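Local coordinates for tyrosine--tRNA ligase (Archaeoglobus fulgidus, PDB 2CYB), which probably activates tyrosine with ATP and then transfers it to the acceptor end of its cognate tRNA, working as a homodimeric class I aminoacyl-tRNA synthetase, at residues D142-R147 with I178-I183; I183-R188 with C201-I206; Y76-G81 with V153-Y158. All coordinates share one frame; numbering follows the deposited sequence.

Contact 1 of 3, residues D142-R147 with I178-I183. With TYR (tyrosine), chain C.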
loop_
_atom_site.group_PDB
_atom_site.type_symbol
_atom_site.label_atom_id
_atom_site.label_comp_id
_atom_site.label_asym_id
_atom_site.label_seq_id
_atom_site.Cartn_x
_atom_site.Cartn_y
_atom_site.Cartn_z
ATOM N N ASP A 142 13.824 0.811 -6.601
ATOM C CA ASP A 142 14.584 1.705 -7.474
ATOM C C ASP A 142 14.825 1.185 -8.885
ATOM O O ASP A 142 14.683 1.928 -9.854
ATOM C CB ASP A 142 15.926 2.062 -6.834
ATOM C CG ASP A 142 15.804 3.185 -5.823
ATOM O OD1 ASP A 142 15.415 4.304 -6.226
ATOM O OD2 ASP A 142 16.092 2.956 -4.630
ATOM N N GLU A 143 15.186 -0.086 -9.005
ATOM C CA GLU A 143 15.459 -0.672 -10.311
ATOM C C GLU A 143 14.284 -1.483 -10.865
ATOM O O GLU A 143 14.413 -2.143 -11.893
ATOM C CB GLU A 143 16.700 -1.560 -10.207
ATOM C CG GLU A 143 17.921 -0.819 -9.660
ATOM C CD GLU A 143 19.076 -1.739 -9.315
ATOM O OE1 GLU A 143 18.910 -2.598 -8.423
ATOM O OE2 GLU A 143 20.150 -1.600 -9.935
ATOM N N VAL A 144 13.135 -1.415 -10.198
ATOM C CA VAL A 144 11.965 -2.184 -10.624
ATOM C C VAL A 144 10.754 -1.339 -11.015
ATOM O O VAL A 144 10.051 -1.648 -11.981
ATOM C CB VAL A 144 11.539 -3.162 -9.502
ATOM C CG1 VAL A 144 10.323 -3.980 -9.938
ATOM C CG2 VAL A 144 12.703 -4.069 -9.148
ATOM N N SER A 145 10.517 -0.278 -10.257
ATOM C CA SER A 145 9.390 0.608 -10.496
ATOM C C SER A 145 9.434 1.318 -11.845
ATOM O O SER A 145 10.491 1.754 -12.303
ATOM C CB SER A 145 9.315 1.654 -9.379
ATOM O OG SER A 145 8.246 2.557 -9.594
ATOM N N ARG A 146 8.275 1.413 -12.487
ATOM C CA ARG A 146 8.173 2.118 -13.755
ATOM C C ARG A 146 8.480 3.592 -13.456
ATOM O O ARG A 146 8.922 4.335 -14.329
ATOM C CB ARG A 146 6.758 1.977 -14.320
ATOM C CG ARG A 146 6.460 2.869 -15.514
ATOM C CD ARG A 146 5.055 2.615 -16.041
ATOM N NE ARG A 146 4.624 3.609 -17.024
ATOM C CZ ARG A 146 4.422 4.897 -16.753
ATOM N NH1 ARG A 146 4.612 5.360 -15.524
ATOM N NH2 ARG A 146 4.024 5.723 -17.712
ATOM N N ARG A 147 8.246 4.002 -12.209
ATOM C CA ARG A 147 8.504 5.376 -11.789
ATOM C C ARG A 147 9.582 5.456 -10.714
ATOM O O ARG A 147 9.325 5.162 -9.547
ATOM C CB ARG A 147 7.226 6.024 -11.254
ATOM C CG ARG A 147 6.119 6.154 -12.278
ATOM C CD ARG A 147 5.090 7.181 -11.841
ATOM N NE ARG A 147 4.035 7.330 -12.836
ATOM C CZ ARG A 147 3.233 8.386 -12.928
ATOM N NH1 ARG A 147 3.367 9.399 -12.080
ATOM N NH2 ARG A 147 2.298 8.427 -13.868
ATOM N N ILE A 178 19.344 -9.810 -10.862
ATOM C CA ILE A 178 20.001 -9.178 -9.731
ATOM C C ILE A 178 19.304 -7.865 -9.343
ATOM O O ILE A 178 19.523 -7.338 -8.253
ATOM C CB ILE A 178 21.499 -8.919 -10.057
ATOM C CG1 ILE A 178 22.243 -8.461 -8.806
ATOM C CG2 ILE A 178 21.622 -7.885 -11.146
ATOM C CD1 ILE A 178 22.577 -9.582 -7.856
ATOM N N ASP A 179 18.464 -7.329 -10.226
ATOM C CA ASP A 179 17.757 -6.104 -9.877
ATOM C C ASP A 179 16.621 -6.376 -8.885
ATOM O O ASP A 179 15.985 -5.448 -8.394
ATOM C CB ASP A 179 17.236 -5.376 -11.123
ATOM C CG ASP A 179 16.436 -6.262 -12.053
ATOM O OD1 ASP A 179 16.299 -7.482 -11.805
ATOM O OD2 ASP A 179 15.944 -5.717 -13.065
ATOM N N GLN A 180 16.391 -7.648 -8.578
ATOM C CA GLN A 180 15.352 -8.028 -7.610
ATOM C C GLN A 180 16.019 -8.230 -6.245
ATOM O O GLN A 180 15.354 -8.570 -5.264
ATOM C CB GLN A 180 14.683 -9.355 -7.997
ATOM C CG GLN A 180 14.135 -9.439 -9.418
ATOM C CD GLN A 180 13.130 -8.350 -9.712
ATOM O OE1 GLN A 180 12.136 -8.198 -8.999
ATOM N NE2 GLN A 180 13.382 -7.580 -10.765
ATOM N N ARG A 181 17.332 -8.013 -6.181
ATOM C CA ARG A 181 18.079 -8.252 -4.946
ATOM C C ARG A 181 17.544 -7.595 -3.683
ATOM O O ARG A 181 17.403 -8.257 -2.654
ATOM C CB ARG A 181 19.557 -7.870 -5.127
ATOM C CG ARG A 181 20.457 -8.439 -4.033
ATOM C CD ARG A 181 21.936 -8.085 -4.219
ATOM N NE ARG A 181 22.776 -8.868 -3.312
ATOM C CZ ARG A 181 22.693 -8.827 -1.985
ATOM N NH1 ARG A 181 21.811 -8.033 -1.391
ATOM N NH2 ARG A 181 23.481 -9.598 -1.248
ATOM N N LYS A 182 17.243 -6.304 -3.746
ATOM C CA LYS A 182 16.741 -5.614 -2.569
ATOM C C LYS A 182 15.393 -6.151 -2.115
ATOM O O LYS A 182 15.136 -6.240 -0.916
ATOM C CB LYS A 182 16.660 -4.104 -2.811
ATOM C CG LYS A 182 18.033 -3.453 -2.954
ATOM C CD LYS A 182 18.010 -1.998 -2.523
ATOM C CE LYS A 182 19.399 -1.377 -2.607
ATOM N NZ LYS A 182 19.405 0.069 -2.239
ATOM N N ILE A 183 14.530 -6.498 -3.064
ATOM C CA ILE A 183 13.234 -7.052 -2.711
ATOM C C ILE A 183 13.466 -8.411 -2.045
ATOM O O ILE A 183 12.848 -8.731 -1.033
ATOM C CB ILE A 183 12.327 -7.199 -3.952
ATOM C CG1 ILE A 183 11.909 -5.808 -4.449
ATOM C CG2 ILE A 183 11.096 -8.032 -3.606
ATOM C CD1 ILE A 183 11.101 -5.821 -5.755
HETATM N N TYR C . 9.557 -7.848 -9.779
HETATM C CA TYR C . 9.690 -8.774 -10.931
HETATM C C TYR C . 10.236 -8.047 -12.158
HETATM O O TYR C . 10.397 -8.706 -13.198
HETATM C CB TYR C . 8.328 -9.405 -11.236
HETATM C CG TYR C . 7.827 -10.232 -10.077
HETATM C CD1 TYR C . 6.590 -9.977 -9.483
HETATM C CD2 TYR C . 8.606 -11.280 -9.570
HETATM C CE1 TYR C . 6.136 -10.757 -8.404
HETATM C CE2 TYR C . 8.171 -12.053 -8.508
HETATM C CZ TYR C . 6.936 -11.791 -7.929
HETATM O OH TYR C . 6.510 -12.581 -6.891
HETATM O OXT TYR C . 10.511 -6.834 -12.057
HETATM O O HOH W 1 18.086 1.640 -4.054
HETATM O O HOH W 2 17.992 -4.460 -6.271
#
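V144 reaches from the loop 142-147 onto the 3-10 turn and helix start of 178-183 and shows how one small side chain can serve both a fold and a substrate. From its CB the two methyls part company. CG2, anti to the residue's own carbonyl carbon, rests on D179 O (3.6 Å), on the amide end of Q180 and, more loosely, on CD1 of I183. CG1, anti to the backbone N (chi1 -180°), turns to the bound tyrosine and lies 3.6 Å from its OXT.

Q180, which crosses V144 at about a right angle, binds the same ligand through polar atoms. Its chain folds back at chi2 (-57°), which carries the amide round toward the substrate: OE1 accepts from the tyrosine N at 2.7 Å, while NE2 gives a weak bond to OXT. NE2 also donates to D179 OD1 at 3.1 Å, meeting the carboxylate from above its plane, and Q162 donates to OE1.

Toward solvent, E143 CB packs against D179 CB. One water accepts from K182 NZ and donates to D142 OD2; a second accepts from K182 N and lies 3.0 Å from E143 OE1.

The chemistry implies a divided task: Q180 grips the amino group of tyrosine firmly and its carboxylate only weakly, and D179 probably steadies its amide, whereas V144 supplies an apolar wall.

Contact 2 of 3, residues I183-R188 with C201-I206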
loop_
_atom_site.group_PDB
_atom_site.type_symbol
_atom_site.label_atom_id
_atom_site.label_comp_id
_atom_site.label_asym_id
_atom_site.label_seq_id
_atom_site.Cartn_x
_atom_site.Cartn_y
_atom_site.Cartn_z
ATOM N N ILE A 183 14.530 -6.498 -3.064
ATOM C CA ILE A 183 13.234 -7.052 -2.711
ATOM C C ILE A 183 13.466 -8.411 -2.045
ATOM O O ILE A 183 12.848 -8.731 -1.033
ATOM C CB ILE A 183 12.327 -7.199 -3.952
ATOM C CG1 ILE A 183 11.909 -5.808 -4.449
ATOM C CG2 ILE A 183 11.096 -8.032 -3.606
ATOM C CD1 ILE A 183 11.101 -5.821 -5.755
ATOM N N HIS A 184 14.383 -9.203 -2.592
ATOM C CA HIS A 184 14.664 -10.498 -1.995
ATOM C C HIS A 184 15.274 -10.362 -0.606
ATOM O O HIS A 184 14.999 -11.178 0.272
ATOM C CB HIS A 184 15.575 -11.328 -2.904
ATOM C CG HIS A 184 14.870 -11.901 -4.091
ATOM N ND1 HIS A 184 15.530 -12.562 -5.103
ATOM C CD2 HIS A 184 13.554 -11.925 -4.417
ATOM C CE1 HIS A 184 14.650 -12.969 -6.004
ATOM N NE2 HIS A 184 13.445 -12.596 -5.611
ATOM N N MET A 185 16.096 -9.342 -0.381
ATOM C CA MET A 185 16.665 -9.189 0.956
ATOM C C MET A 185 15.551 -8.802 1.927
ATOM O O MET A 185 15.533 -9.244 3.082
ATOM C CB MET A 185 17.771 -8.135 0.971
ATOM C CG MET A 185 19.002 -8.519 0.149
ATOM S SD MET A 185 19.704 -10.137 0.605
ATOM C CE MET A 185 18.981 -11.192 -0.665
ATOM N N LEU A 186 14.620 -7.978 1.457
ATOM C CA LEU A 186 13.502 -7.569 2.295
ATOM C C LEU A 186 12.705 -8.818 2.683
ATOM O O LEU A 186 12.258 -8.951 3.821
ATOM C CB LEU A 186 12.615 -6.575 1.531
ATOM C CG LEU A 186 11.267 -6.149 2.127
ATOM C CD1 LEU A 186 11.460 -5.557 3.508
ATOM C CD2 LEU A 186 10.619 -5.126 1.208
ATOM N N ALA A 187 12.536 -9.736 1.735
ATOM C CA ALA A 187 11.808 -10.973 1.995
ATOM C C ALA A 187 12.539 -11.793 3.058
ATOM O O ALA A 187 11.935 -12.245 4.038
ATOM C CB ALA A 187 11.677 -11.786 0.709
ATOM N N ARG A 188 13.844 -11.973 2.871
ATOM C CA ARG A 188 14.652 -12.741 3.821
ATOM C C ARG A 188 14.581 -12.169 5.239
ATOM O O ARG A 188 14.587 -12.913 6.219
ATOM C CB ARG A 188 16.125 -12.786 3.366
ATOM C CG ARG A 188 16.385 -13.673 2.144
ATOM C CD ARG A 188 17.843 -13.587 1.687
ATOM N NE ARG A 188 18.800 -14.041 2.704
ATOM C CZ ARG A 188 19.112 -15.315 2.940
ATOM N NH1 ARG A 188 18.551 -16.292 2.242
ATOM N NH2 ARG A 188 20.005 -15.613 3.873
ATOM N N CYS A 201 17.998 -17.400 -2.445
ATOM C CA CYS A 201 17.825 -16.610 -3.657
ATOM C C CYS A 201 18.938 -16.847 -4.677
ATOM O O CYS A 201 20.113 -16.959 -4.318
ATOM C CB CYS A 201 17.767 -15.126 -3.301
ATOM S SG CYS A 201 16.495 -14.743 -2.065
ATOM N N LEU A 202 18.553 -16.938 -5.946
ATOM C CA LEU A 202 19.508 -17.130 -7.034
ATOM C C LEU A 202 19.298 -15.969 -7.997
ATOM O O LEU A 202 18.214 -15.799 -8.548
ATOM C CB LEU A 202 19.254 -18.460 -7.748
ATOM C CG LEU A 202 20.256 -18.820 -8.855
ATOM C CD1 LEU A 202 20.254 -20.318 -9.075
ATOM C CD2 LEU A 202 19.911 -18.083 -10.143
ATOM N N HIS A 203 20.333 -15.166 -8.197
ATOM C CA HIS A 203 20.213 -14.010 -9.073
ATOM C C HIS A 203 20.972 -14.139 -10.383
ATOM O O HIS A 203 22.125 -14.563 -10.411
ATOM C CB HIS A 203 20.682 -12.767 -8.332
ATOM C CG HIS A 203 19.884 -12.467 -7.100
ATOM N ND1 HIS A 203 20.455 -11.998 -5.937
ATOM C CD2 HIS A 203 18.556 -12.558 -6.858
ATOM C CE1 HIS A 203 19.513 -11.814 -5.030
ATOM N NE2 HIS A 203 18.352 -12.146 -5.563
ATOM N N THR A 204 20.311 -13.765 -11.469
ATOM C CA THR A 204 20.928 -13.814 -12.787
ATOM C C THR A 204 21.403 -12.406 -13.130
ATOM O O THR A 204 20.868 -11.416 -12.629
ATOM C CB THR A 204 19.926 -14.280 -13.845
ATOM O OG1 THR A 204 18.760 -13.448 -13.792
ATOM C CG2 THR A 204 19.517 -15.723 -13.591
ATOM N N PRO A 205 22.433 -12.295 -13.975
ATOM C CA PRO A 205 22.912 -10.957 -14.325
ATOM C C PRO A 205 21.913 -10.208 -15.199
ATOM O O PRO A 205 21.057 -10.818 -15.839
ATOM C CB PRO A 205 24.227 -11.241 -15.053
ATOM C CG PRO A 205 23.985 -12.580 -15.681
ATOM C CD PRO A 205 23.263 -13.342 -14.594
ATOM N N ILE A 206 22.012 -8.887 -15.212
ATOM C CA ILE A 206 21.124 -8.078 -16.042
ATOM C C ILE A 206 21.766 -7.945 -17.425
ATOM O O ILE A 206 22.892 -7.475 -17.548
ATOM C CB ILE A 206 20.926 -6.673 -15.439
ATOM C CG1 ILE A 206 20.285 -6.785 -14.050
ATOM C CG2 ILE A 206 20.076 -5.826 -16.371
ATOM C CD1 ILE A 206 18.994 -7.580 -14.020
#
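A buried helix-on-strand contact, centred on the histidines H184 and H203, packs helix 181-190 against strand 200-204 of the central sheet. The short helix and strand segments run almost exactly antiparallel, at 176°, with their axes 10.3 Å apart. At that spacing the gap is bridged by side chains: H184 from the helix, C201 and H203 from the strand.

The two imidazoles meet rim to rim, neither lying over the face of the other, with their planes only 17° apart. H184 ND1 and H203 NE2 are joined by a hydrogen bond of 2.9 Å in which either nitrogen could be the donor. Each nitrogen lies at the edge of the other ring, near its plane. The other nitrogen of H203, ND1, is bonded to E16, so both ring nitrogens are engaged, which would restrain the ring from turning. M185 brings its methyl CE to the edge of the same ring, 4.4 Å from H203 CE1.

Strand 173-177, helix 181-190 and strand 200-204 form a beta-alpha-beta unit of the Rossmann fold, and this contact is where the crossover helix settles on the second strand. L202, between C201 and H203, points away from the helix and packs on K55 of helix 47-61, as expected of a sheet covered by helices on both faces.

C201 contributes its sulfur. With SG anti to the carbonyl carbon (chi1 -55°), the atom leans against H184 CB at 3.6 Å and sits oblique to the imidazole. R188 passes the sulfur with its CD, then bends at chi3; its guanidinium is occupied by E22 and by the carbonyl of P199. The side chains of Q162 and Q180, two residues that bind tyrosine, lie about 4 Å from that of H184.

Contact 3 of 3, residues Y76-G81 with V153-Y158. With TYR (tyrosine), chain C.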
loop_
_atom_site.group_PDB
_atom_site.type_symbol
_atom_site.label_atom_id
_atom_site.label_comp_id
_atom_site.label_asym_id
_atom_site.label_seq_id
_atom_site.Cartn_x
_atom_site.Cartn_y
_atom_site.Cartn_z
ATOM N N TYR A 76 -0.293 -4.589 -12.818
ATOM C CA TYR A 76 -1.259 -3.517 -12.655
ATOM C C TYR A 76 -0.688 -2.420 -11.762
ATOM O O TYR A 76 -0.780 -1.235 -12.076
ATOM C CB TYR A 76 -2.541 -4.041 -12.022
ATOM C CG TYR A 76 -3.574 -2.962 -11.825
ATOM C CD1 TYR A 76 -4.378 -2.543 -12.884
ATOM C CD2 TYR A 76 -3.735 -2.344 -10.591
ATOM C CE1 TYR A 76 -5.322 -1.535 -12.712
ATOM C CE2 TYR A 76 -4.671 -1.336 -10.403
ATOM C CZ TYR A 76 -5.463 -0.939 -11.470
ATOM O OH TYR A 76 -6.408 0.039 -11.294
ATOM N N LEU A 77 -0.115 -2.826 -10.636
ATOM C CA LEU A 77 0.460 -1.881 -9.682
ATOM C C LEU A 77 1.608 -1.085 -10.278
ATOM O O LEU A 77 1.884 0.043 -9.855
ATOM C CB LEU A 77 0.995 -2.626 -8.468
ATOM C CG LEU A 77 0.024 -3.409 -7.597
ATOM C CD1 LEU A 77 0.835 -4.127 -6.516
ATOM C CD2 LEU A 77 -1.008 -2.458 -6.983
ATOM N N ASN A 78 2.290 -1.691 -11.241
ATOM C CA ASN A 78 3.444 -1.054 -11.878
ATOM C C ASN A 78 3.055 -0.357 -13.181
ATOM O O ASN A 78 3.874 -0.209 -14.092
ATOM C CB ASN A 78 4.540 -2.104 -12.128
ATOM C CG ASN A 78 5.952 -1.508 -12.108
ATOM O OD1 ASN A 78 6.938 -2.208 -12.361
ATOM N ND2 ASN A 78 6.049 -0.220 -11.808
ATOM N N GLU A 79 1.788 0.042 -13.258
ATOM C CA GLU A 79 1.237 0.784 -14.396
ATOM C C GLU A 79 1.398 0.156 -15.785
ATOM O O GLU A 79 1.733 0.851 -16.754
ATOM C CB GLU A 79 1.844 2.190 -14.403
ATOM C CG GLU A 79 1.999 2.801 -13.011
ATOM C CD GLU A 79 2.615 4.191 -13.044
ATOM O OE1 GLU A 79 1.893 5.161 -13.361
ATOM O OE2 GLU A 79 3.827 4.313 -12.763
ATOM N N LYS A 80 1.138 -1.142 -15.894
ATOM C CA LYS A 80 1.270 -1.824 -17.179
ATOM C C LYS A 80 -0.049 -1.964 -17.935
ATOM O O LYS A 80 -0.141 -2.730 -18.899
ATOM C CB LYS A 80 1.902 -3.203 -16.984
ATOM C CG LYS A 80 3.289 -3.166 -16.369
ATOM C CD LYS A 80 4.246 -2.368 -17.238
ATOM C CE LYS A 80 5.692 -2.505 -16.764
ATOM N NZ LYS A 80 5.924 -1.916 -15.418
ATOM N N GLY A 81 -1.071 -1.234 -17.497
ATOM C CA GLY A 81 -2.352 -1.294 -18.176
ATOM C C GLY A 81 -3.546 -1.644 -17.314
ATOM O O GLY A 81 -3.475 -1.670 -16.084
ATOM N N VAL A 153 1.504 5.011 -4.810
ATOM C CA VAL A 153 1.507 4.171 -3.618
ATOM C C VAL A 153 1.531 2.699 -4.041
ATOM O O VAL A 153 2.112 1.851 -3.352
ATOM C CB VAL A 153 0.265 4.427 -2.710
ATOM C CG1 VAL A 153 0.295 3.473 -1.497
ATOM C CG2 VAL A 153 0.252 5.884 -2.230
ATOM N N SER A 154 0.918 2.398 -5.182
ATOM C CA SER A 154 0.877 1.017 -5.653
ATOM C C SER A 154 2.279 0.429 -5.814
ATOM O O SER A 154 2.477 -0.757 -5.626
ATOM C CB SER A 154 0.124 0.921 -6.983
ATOM O OG SER A 154 0.750 1.710 -7.987
ATOM N N GLN A 155 3.261 1.263 -6.135
ATOM C CA GLN A 155 4.610 0.751 -6.325
ATOM C C GLN A 155 5.329 0.498 -4.998
ATOM O O GLN A 155 6.364 -0.166 -4.959
ATOM C CB GLN A 155 5.375 1.700 -7.265
ATOM C CG GLN A 155 4.814 1.621 -8.696
ATOM C CD GLN A 155 4.995 2.889 -9.523
ATOM O OE1 GLN A 155 4.916 4.002 -9.010
ATOM N NE2 GLN A 155 5.207 2.717 -10.824
ATOM N N MET A 156 4.750 0.981 -3.901
ATOM C CA MET A 156 5.338 0.767 -2.581
ATOM C C MET A 156 4.744 -0.490 -1.944
ATOM O O MET A 156 5.318 -1.060 -1.017
ATOM C CB MET A 156 5.096 1.985 -1.683
ATOM C CG MET A 156 5.652 3.283 -2.254
ATOM S SD MET A 156 7.465 3.259 -2.423
ATOM C CE MET A 156 7.650 2.840 -4.179
ATOM N N ILE A 157 3.579 -0.909 -2.438
ATOM C CA ILE A 157 2.919 -2.122 -1.953
ATOM C C ILE A 157 3.541 -3.318 -2.694
ATOM O O ILE A 157 3.713 -4.396 -2.129
ATOM C CB ILE A 157 1.405 -2.092 -2.266
ATOM C CG1 ILE A 157 0.725 -0.987 -1.456
ATOM C CG2 ILE A 157 0.776 -3.451 -1.969
ATOM C CD1 ILE A 157 -0.707 -0.725 -1.891
ATOM N N TYR A 158 3.869 -3.088 -3.966
ATOM C CA TYR A 158 4.475 -4.068 -4.878
ATOM C C TYR A 158 5.571 -4.978 -4.271
ATOM O O TYR A 158 5.469 -6.205 -4.342
ATOM C CB TYR A 158 5.002 -3.293 -6.104
ATOM C CG TYR A 158 5.602 -4.085 -7.244
ATOM C CD1 TYR A 158 5.041 -4.033 -8.529
ATOM C CD2 TYR A 158 6.772 -4.820 -7.067
ATOM C CE1 TYR A 158 5.645 -4.690 -9.605
ATOM C CE2 TYR A 158 7.378 -5.476 -8.127
ATOM C CZ TYR A 158 6.816 -5.411 -9.387
ATOM O OH TYR A 158 7.419 -6.095 -10.416
HETATM N N TYR C . 9.557 -7.848 -9.779
HETATM C CA TYR C . 9.690 -8.774 -10.931
HETATM C C TYR C . 10.236 -8.047 -12.158
HETATM O O TYR C . 10.397 -8.706 -13.198
HETATM C CB TYR C . 8.328 -9.405 -11.236
HETATM C CG TYR C . 7.827 -10.232 -10.077
HETATM C CD1 TYR C . 6.590 -9.977 -9.483
HETATM C CD2 TYR C . 8.606 -11.280 -9.570
HETATM C CE1 TYR C . 6.136 -10.757 -8.404
HETATM C CE2 TYR C . 8.171 -12.053 -8.508
HETATM C CZ TYR C . 6.936 -11.791 -7.929
HETATM O OH TYR C . 6.510 -12.581 -6.891
HETATM O OXT TYR C . 10.511 -6.834 -12.057
#
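L77, the last residue of helix 72-77, fits against the first turn of helix 154-168, and a Schellman motif closes its helix directly beside the contact. E79, at positive phi, is the C-prime residue: its N bonds to Y76 O, and K80 N turns back to the carbonyl of A75.

The tight part is built round L77. Its CD2 lies 3.6 Å from S154 CB, and CD1 reaches along the helix to the CA and CB of Y158. The backbone oxygen of L77 is taken by S154, whose OG donates to it at 2.7 Å, in the carbonyl plane and on a lone pair. S154 OG stands between its own N and carbonyl carbon (chi1 60°), the rotamer that brings the hydroxyl to this carbonyl. The second subunit covers the back of this region, with its A129 packing on S154 and I157.

The polar side is looser. Q155 extends beyond CG across E79, amide and carboxylate planes 86° apart, and NE2 makes only a weak bond to E79 OE2, at 2.9 Å and 127°. The firmer partners lie outside: R146 and R147 form salt bridges with E79 OE2, and M152 N donates to Q155 OE1. Cutting Q155 back to an alanine is likely to leave M152 N without its side-chain acceptor and to open a gap beside E79, which would lose its weak amide donor. Farther out, K80 is exposed, though its NZ bonds to N78 O and pairs with E40.

N78 CB touches Y158 obliquely at CE1, while H74 meets the ring edge-to-face. Y158 carries the contact into the substrate pocket, where its OH, also bonded to E40, accepts from the N of the bound tyrosine at 2.8 Å.

Depth and chemistry change together across the three contacts. Contact 2 is buried beside the central sheet, its centre a bond between two imidazoles, with E16 and E22 as acidic partners. Contact 1 is only partly buried; it shares I183 and helix 181-190 with contact 2, and the strand end reaches it through I178 N and T204 O, yet waters and charged side chains lie on its outer side. Contact 3 is buried too, but lies farther from the chain centre, against the second subunit, and is tied to contact 1 through E79, which loop 142-147 clasps. Contacts 1 and 3 both touch the substrate; contact 2 stands behind it and does not touch contact 3.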